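Local coordinates for alpha-amylase (Eubacterium rectale DSM 17629, PDB 6AZ5), which probably binds starch-type alpha-glucans through this family 41 carbohydrate-binding module of a surface-anchored gut amylase, at residues V58-A71 / S83-D95. Residues are numbered along the deposited sequence; the frame is centred on the assembly and turned at random.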
ATOM      1  N   VAL A  58       5.162  -1.687 -12.233  1.00 17.43           N
ATOM      2  CA  VAL A  58       5.939  -0.570 -12.757  1.00 21.19           C
ATOM      3  C   VAL A  58       6.841  -1.045 -13.896  1.00 26.93           C
ATOM      4  O   VAL A  58       7.128  -2.237 -14.017  1.00 25.78           O
ATOM      5  CB  VAL A  58       6.798   0.094 -11.663  1.00 21.61           C
ATOM      6  CG1 VAL A  58       5.917   0.822 -10.669  1.00 16.98           C
ATOM      7  CG2 VAL A  58       7.664  -0.937 -10.961  1.00 19.79           C
ATOM      8  N   ALA A  59       7.268  -0.111 -14.741  1.00 28.01           N
ATOM      9  CA  ALA A  59       8.247  -0.415 -15.777  1.00 25.06           C
ATOM     10  C   ALA A  59       9.543  -0.878 -15.124  1.00 29.58           C
ATOM     11  O   ALA A  59       9.870  -0.447 -14.013  1.00 23.75           O
ATOM     12  CB  ALA A  59       8.496   0.799 -16.654  1.00 22.73           C
ATOM     13  N   GLY A  60      10.271  -1.756 -15.811  1.00 26.27           N
ATOM     14  CA  GLY A  60      11.523  -2.292 -15.300  1.00 20.82           C
ATOM     15  C   GLY A  60      12.549  -1.215 -15.004  1.00 25.15           C
ATOM     16  O   GLY A  60      13.285  -1.294 -14.021  1.00 26.14           O
ATOM     17  N   SER A  61      12.582  -0.190 -15.848  1.00 27.60           N
ATOM     18  CA  SER A  61      13.537   0.902 -15.693  1.00 30.44           C
ATOM     19  C   SER A  61      13.256   1.754 -14.454  1.00 31.00           C
ATOM     20  O   SER A  61      14.036   2.643 -14.118  1.00 30.69           O
ATOM     21  CB  SER A  61      13.531   1.782 -16.942  1.00 32.13           C
ATOM     22  OG  SER A  61      12.210   2.173 -17.270  1.00 36.81           O
ATOM     23  N   ASN A  62      12.146   1.478 -13.774  1.00 26.34           N
ATOM     24  CA  ASN A  62      11.781   2.230 -12.578  1.00 20.86           C
ATOM     25  C   ASN A  62      12.147   1.518 -11.292  1.00 23.78           C
ATOM     26  O   ASN A  62      11.853   2.012 -10.204  1.00 24.99           O
ATOM     27  CB  ASN A  62      10.286   2.542 -12.570  1.00 27.41           C
ATOM     28  CG  ASN A  62       9.940   3.749 -13.412  1.00 29.17           C
ATOM     29  OD1 ASN A  62      10.764   4.645 -13.603  1.00 34.55           O
ATOM     30  ND2 ASN A  62       8.711   3.787 -13.911  1.00 29.02           N
ATOM     31  N   VAL A  63      12.771   0.352 -11.410  1.00 21.82           N
ATOM     32  CA  VAL A  63      13.304  -0.319 -10.236  1.00 22.57           C
ATOM     33  C   VAL A  63      14.420   0.550  -9.687  1.00 20.59           C
ATOM     34  O   VAL A  63      15.282   0.999 -10.441  1.00 22.59           O
ATOM     35  CB  VAL A  63      13.838  -1.731 -10.555  1.00 21.06           C
ATOM     36  CG1 VAL A  63      14.565  -2.305  -9.351  1.00 22.32           C
ATOM     37  CG2 VAL A  63      12.700  -2.647 -10.985  1.00 21.25           C
ATOM     38  N   GLY A  64      14.389   0.807  -8.385  1.00 17.06           N
ATOM     39  CA  GLY A  64      15.393   1.644  -7.759  1.00 17.28           C
ATOM     40  C   GLY A  64      14.912   3.059  -7.507  1.00 23.66           C
ATOM     41  O   GLY A  64      15.527   3.804  -6.747  1.00 18.66           O
ATOM     42  N   LYS A  65      13.808   3.435  -8.148  1.00 27.41           N
ATOM     43  CA  LYS A  65      13.231   4.763  -7.962  1.00 20.74           C
ATOM     44  C   LYS A  65      12.410   4.838  -6.679  1.00 21.28           C
ATOM     45  O   LYS A  65      11.887   3.830  -6.197  1.00 27.80           O
ATOM     46  CB  LYS A  65      12.356   5.143  -9.152  1.00 20.00           C
ATOM     47  CG  LYS A  65      13.091   5.226 -10.480  1.00 24.83           C
ATOM     48  CD  LYS A  65      13.048   6.641 -11.036  1.00 40.72           C
ATOM     49  CE  LYS A  65      13.128   6.645 -12.554  1.00 39.97           C
ATOM     50  NZ  LYS A  65      14.361   5.974 -13.041  1.00 41.31           N
ATOM     51  N   THR A  66      12.291   6.038  -6.131  1.00 20.64           N
ATOM     52  CA  THR A  66      11.491   6.241  -4.933  1.00 20.54           C
ATOM     53  C   THR A  66      10.045   6.592  -5.285  1.00 21.67           C
ATOM     54  O   THR A  66       9.784   7.447  -6.131  1.00 23.32           O
ATOM     55  CB  THR A  66      12.097   7.337  -4.048  1.00 21.75           C
ATOM     56  OG1 THR A  66      13.410   6.933  -3.642  1.00 24.93           O
ATOM     57  CG2 THR A  66      11.239   7.572  -2.809  1.00 21.32           C
ATOM     58  N   VAL A  67       9.114   5.907  -4.635  1.00 24.06           N
ATOM     59  CA  VAL A  67       7.693   6.147  -4.832  1.00 25.32           C
ATOM     60  C   VAL A  67       7.120   6.979  -3.700  1.00 20.55           C
ATOM     61  O   VAL A  67       7.375   6.697  -2.532  1.00 21.59           O
ATOM     62  CB  VAL A  67       6.910   4.827  -4.918  1.00 25.20           C
ATOM     63  CG1 VAL A  67       5.407   5.081  -4.852  1.00 16.89           C
ATOM     64  CG2 VAL A  67       7.289   4.077  -6.178  1.00 21.02           C
ATOM     65  N   GLY A  68       6.354   8.007  -4.046  1.00 22.88           N
ATOM     66  CA  GLY A  68       5.612   8.763  -3.055  1.00 19.28           C
ATOM     67  C   GLY A  68       4.203   8.216  -2.972  1.00 19.53           C
ATOM     68  O   GLY A  68       3.604   7.905  -3.998  1.00 19.02           O
ATOM     69  N   LEU A  69       3.669   8.088  -1.761  1.00 17.24           N
ATOM     70  CA  LEU A  69       2.319   7.578  -1.609  1.00 15.05           C
ATOM     71  C   LEU A  69       1.694   7.927  -0.264  1.00 19.15           C
ATOM     72  O   LEU A  69       2.384   8.278   0.684  1.00 15.75           O
ATOM     73  CB  LEU A  69       2.295   6.057  -1.789  1.00 16.21           C
ATOM     74  CG  LEU A  69       2.565   5.222  -0.534  1.00 13.84           C
ATOM     75  CD1 LEU A  69       2.216   3.772  -0.780  1.00 15.10           C
ATOM     76  CD2 LEU A  69       4.014   5.346  -0.075  1.00 18.02           C
ATOM     77  N   LYS A  70       0.372   7.817  -0.196  1.00 17.01           N
ATOM     78  CA  LYS A  70      -0.339   7.859   1.072  1.00 22.63           C
ATOM     79  C   LYS A  70      -1.672   7.128   0.942  1.00 18.78           C
ATOM     80  O   LYS A  70      -2.311   7.161  -0.107  1.00 16.78           O
ATOM     81  CB  LYS A  70      -0.550   9.305   1.528  1.00 23.07           C
ATOM     82  CG  LYS A  70      -1.386  10.128   0.579  1.00 27.45           C
ATOM     83  CD  LYS A  70      -1.417  11.596   0.991  1.00 40.09           C
ATOM     84  CE  LYS A  70      -0.086  12.273   0.737  1.00 34.98           C
ATOM     85  NZ  LYS A  70      -0.188  13.756   0.847  1.00 33.69           N
ATOM     86  N   ALA A  71      -2.080   6.455   2.008  1.00 19.21           N
ATOM     87  CA  ALA A  71      -3.363   5.768   2.016  1.00 21.74           C
ATOM     88  C   ALA A  71      -4.527   6.766   2.060  1.00 26.23           C
ATOM     89  O   ALA A  71      -4.384   7.858   2.605  1.00 26.21           O
ATOM     90  CB  ALA A  71      -3.436   4.815   3.193  1.00 19.92           C
ATOM     91  N   SER A  83      -7.330  10.643   4.689  1.00 31.33           N
ATOM     92  CA  SER A  83      -6.117   9.993   4.213  1.00 29.06           C
ATOM     93  C   SER A  83      -5.174   9.703   5.374  1.00 39.87           C
ATOM     94  O   SER A  83      -5.511   9.958   6.529  1.00 41.97           O
ATOM     95  CB  SER A  83      -5.431  10.855   3.147  1.00 31.27           C
ATOM     96  OG  SER A  83      -5.031  12.106   3.669  1.00 34.29           O
ATOM     97  N   ASP A  84      -3.997   9.167   5.071  1.00 37.73           N
ATOM     98  CA  ASP A  84      -3.001   8.872   6.101  1.00 37.17           C
ATOM     99  C   ASP A  84      -2.467  10.170   6.717  1.00 45.29           C
ATOM    100  O   ASP A  84      -2.685  11.263   6.170  1.00 40.75           O
ATOM    101  CB  ASP A  84      -1.854   8.044   5.516  1.00 33.67           C
ATOM    102  CG  ASP A  84      -0.883   7.543   6.575  1.00 42.82           C
ATOM    103  OD1 ASP A  84      -1.322   7.262   7.710  1.00 45.93           O
ATOM    104  OD2 ASP A  84       0.326   7.452   6.274  1.00 38.94           O
ATOM    105  N   THR A  85      -1.764  10.059   7.846  1.00 41.95           N
ATOM    106  CA  THR A  85      -1.329  11.251   8.583  1.00 44.93           C
ATOM    107  C   THR A  85      -0.167  12.051   7.964  1.00 38.21           C
ATOM    108  O   THR A  85       0.142  13.134   8.458  1.00 33.73           O
ATOM    109  CB  THR A  85      -0.940  10.895  10.051  1.00 40.01           C
ATOM    110  OG1 THR A  85       0.107   9.918  10.058  1.00 43.21           O
ATOM    111  CG2 THR A  85      -2.142  10.358  10.797  1.00 43.17           C
ATOM    112  N   ALA A  86       0.447  11.549   6.889  1.00 40.64           N
ATOM    113  CA  ALA A  86       1.524  12.283   6.193  1.00 39.21           C
ATOM    114  C   ALA A  86       1.965  11.646   4.868  1.00 34.93           C
ATOM    115  O   ALA A  86       1.584  10.518   4.560  1.00 39.96           O
ATOM    116  CB  ALA A  86       2.748  12.432   7.100  1.00 30.67           C
ATOM    117  N   ASP A  87       2.764  12.386   4.092  1.00 25.41           N
ATOM    118  CA  ASP A  87       3.446  11.857   2.907  1.00 30.07           C
ATOM    119  C   ASP A  87       4.333  10.672   3.265  1.00 36.45           C
ATOM    120  O   ASP A  87       5.169  10.770   4.166  1.00 32.47           O
ATOM    121  CB  ASP A  87       4.325  12.929   2.247  1.00 27.58           C
ATOM    122  CG  ASP A  87       3.573  13.799   1.258  1.00 41.31           C
ATOM    123  OD1 ASP A  87       2.343  13.955   1.413  1.00 36.93           O
ATOM    124  OD2 ASP A  87       4.223  14.334   0.324  1.00 31.71           O
ATOM    125  N   ARG A  88       4.185   9.570   2.542  1.00 27.84           N
ATOM    126  CA  ARG A  88       5.055   8.421   2.760  1.00 19.27           C
ATOM    127  C   ARG A  88       5.904   8.145   1.529  1.00 20.50           C
ATOM    128  O   ARG A  88       5.732   8.781   0.489  1.00 23.99           O
ATOM    129  CB  ARG A  88       4.241   7.178   3.122  1.00 21.48           C
ATOM    130  CG  ARG A  88       3.246   7.383   4.240  1.00 25.62           C
ATOM    131  CD  ARG A  88       3.885   8.020   5.467  1.00 32.26           C
ATOM    132  NE  ARG A  88       2.919   8.142   6.558  1.00 34.11           N
ATOM    133  CZ  ARG A  88       3.141   8.793   7.696  1.00 38.80           C
ATOM    134  NH1 ARG A  88       4.306   9.393   7.911  1.00 30.30           N
ATOM    135  NH2 ARG A  88       2.193   8.842   8.623  1.00 32.94           N
ATOM    136  N   SER A  89       6.829   7.199   1.650  1.00 20.99           N
ATOM    137  CA  SER A  89       7.655   6.809   0.515  1.00 19.64           C
ATOM    138  C   SER A  89       8.377   5.491   0.753  1.00 19.44           C
ATOM    139  O   SER A  89       8.561   5.060   1.894  1.00 16.74           O
ATOM    140  CB  SER A  89       8.682   7.897   0.188  1.00 20.22           C
ATOM    141  OG  SER A  89       9.653   8.001   1.210  1.00 24.39           O
ATOM    142  N   PHE A  90       8.783   4.861  -0.343  1.00 17.46           N
ATOM    143  CA  PHE A  90       9.641   3.685  -0.300  1.00 19.17           C
ATOM    144  C   PHE A  90      10.375   3.571  -1.619  1.00 21.59           C
ATOM    145  O   PHE A  90      10.098   4.310  -2.562  1.00 18.72           O
ATOM    146  CB  PHE A  90       8.848   2.403  -0.016  1.00 18.07           C
ATOM    147  CG  PHE A  90       7.899   2.001  -1.116  1.00 15.86           C
ATOM    148  CD1 PHE A  90       6.608   2.506  -1.155  1.00 15.86           C
ATOM    149  CD2 PHE A  90       8.283   1.089  -2.088  1.00 21.92           C
ATOM    150  CE1 PHE A  90       5.721   2.128  -2.160  1.00 17.35           C
ATOM    151  CE2 PHE A  90       7.402   0.704  -3.100  1.00 17.78           C
ATOM    152  CZ  PHE A  90       6.117   1.228  -3.134  1.00 17.41           C
ATOM    153  N   THR A  91      11.322   2.646  -1.681  1.00 20.50           N
ATOM    154  CA  THR A  91      12.085   2.435  -2.897  1.00 17.10           C
ATOM    155  C   THR A  91      11.751   1.070  -3.480  1.00 14.88           C
ATOM    156  O   THR A  91      11.722   0.075  -2.768  1.00 20.33           O
ATOM    157  CB  THR A  91      13.600   2.557  -2.630  1.00 18.46           C
ATOM    158  OG1 THR A  91      13.882   3.853  -2.087  1.00 19.23           O
ATOM    159  CG2 THR A  91      14.396   2.369  -3.912  1.00 18.89           C
ATOM    160  N   ILE A  92      11.477   1.033  -4.777  1.00 19.91           N
ATOM    161  CA  ILE A  92      11.184  -0.218  -5.458  1.00 19.76           C
ATOM    162  C   ILE A  92      12.452  -1.066  -5.549  1.00 17.53           C
ATOM    163  O   ILE A  92      13.397  -0.704  -6.247  1.00 19.01           O
ATOM    164  CB  ILE A  92      10.611   0.044  -6.855  1.00 22.01           C
ATOM    165  CG1 ILE A  92       9.395   0.972  -6.751  1.00 16.76           C
ATOM    166  CG2 ILE A  92      10.261  -1.264  -7.550  1.00 18.75           C
ATOM    167  CD1 ILE A  92       8.993   1.590  -8.073  1.00 20.95           C
ATOM    168  N   SER A  93      12.469  -2.184  -4.827  1.00 22.15           N
ATOM    169  CA  SER A  93      13.662  -3.026  -4.719  1.00 20.32           C
ATOM    170  C   SER A  93      13.857  -3.943  -5.922  1.00 21.11           C
ATOM    171  O   SER A  93      14.975  -4.347  -6.227  1.00 28.96           O
ATOM    172  CB  SER A  93      13.602  -3.876  -3.450  1.00 22.77           C
ATOM    173  OG  SER A  93      12.734  -4.985  -3.615  1.00 25.12           O
ATOM    174  N   GLY A  94      12.769  -4.288  -6.597  1.00 22.21           N
ATOM    175  CA  GLY A  94      12.857  -5.198  -7.721  1.00 18.72           C
ATOM    176  C   GLY A  94      13.118  -6.631  -7.292  1.00 20.71           C
ATOM    177  O   GLY A  94      13.507  -7.460  -8.110  1.00 24.65           O
ATOM    178  N   ASP A  95      12.908  -6.931  -6.012  1.00 22.16           N
ATOM    179  CA  ASP A  95      13.090  -8.297  -5.519  1.00 25.39           C
ATOM    180  C   ASP A  95      12.130  -9.242  -6.232  1.00 26.07           C
ATOM    181  O   ASP A  95      11.126  -8.808  -6.800  1.00 25.24           O
ATOM    182  CB  ASP A  95      12.885  -8.383  -4.002  1.00 23.79           C
ATOM    183  CG  ASP A  95      14.069  -7.820  -3.206  1.00 31.83           C
ATOM    184  OD1 ASP A  95      15.197  -7.764  -3.747  1.00 37.66           O
ATOM    185  OD2 ASP A  95      13.877  -7.443  -2.028  1.00 28.47           O
TER
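Ile92 leaves the end of strand 88-91 and plugs the turn that leads into strand 66-72. Its CB meets Lys65 O at 4.0 Å and Asn62 O at 4.1 Å. With chi1 near -54°, CG2 is anti to the backbone N and approaches Val63, while CG1, anti to the carbonyl carbon, lies 3.8 Å from both Val67 CG2 and Lys65 O. The extended tip, CD1, ends 3.6 Å from both Val67 CG2 and Asn62 O and touches both methyls of Val58, Ile92 and Val58 meeting tip to tip. The main chain of Ile92 is held as well: its N donates to Lys65 O, and its O receives Gly64 N at 2.8 Å, so both of its polar backbone groups close onto the type II turn Asn62-Lys65.

Antiparallel pairing continues the join, with Val67-Phe90 and Leu69-Arg88 as hydrogen-bonded pairs. On their inner side Val67 CB sits over one face of the Phe90 ring, a CH-pi contact 4.3 Å from the centroid, and Leu69 CD2 meets the ring edge in plane. Thr66 and Thr91 occupy the other side, joined by a weak OG1-OG1 hydrogen bond. Farther along, the Lys70 chain bends at chi3 (72°) to bring NZ to Asp87 OD1 at 2.6 Å in a salt bridge. Arg88 NE instead grips Asp84 OD2, which Tyr102 also reaches, while Asp84 N bonds Ala71 O.

Strand 66-72 thus lies between strands 24-29 and 88-91, consistent with the beta-sandwich fold of CBM41 modules; Leu69 packs inward on Ile7 of strand 3-10, and Phe90 on Leu100 of strand 99-103.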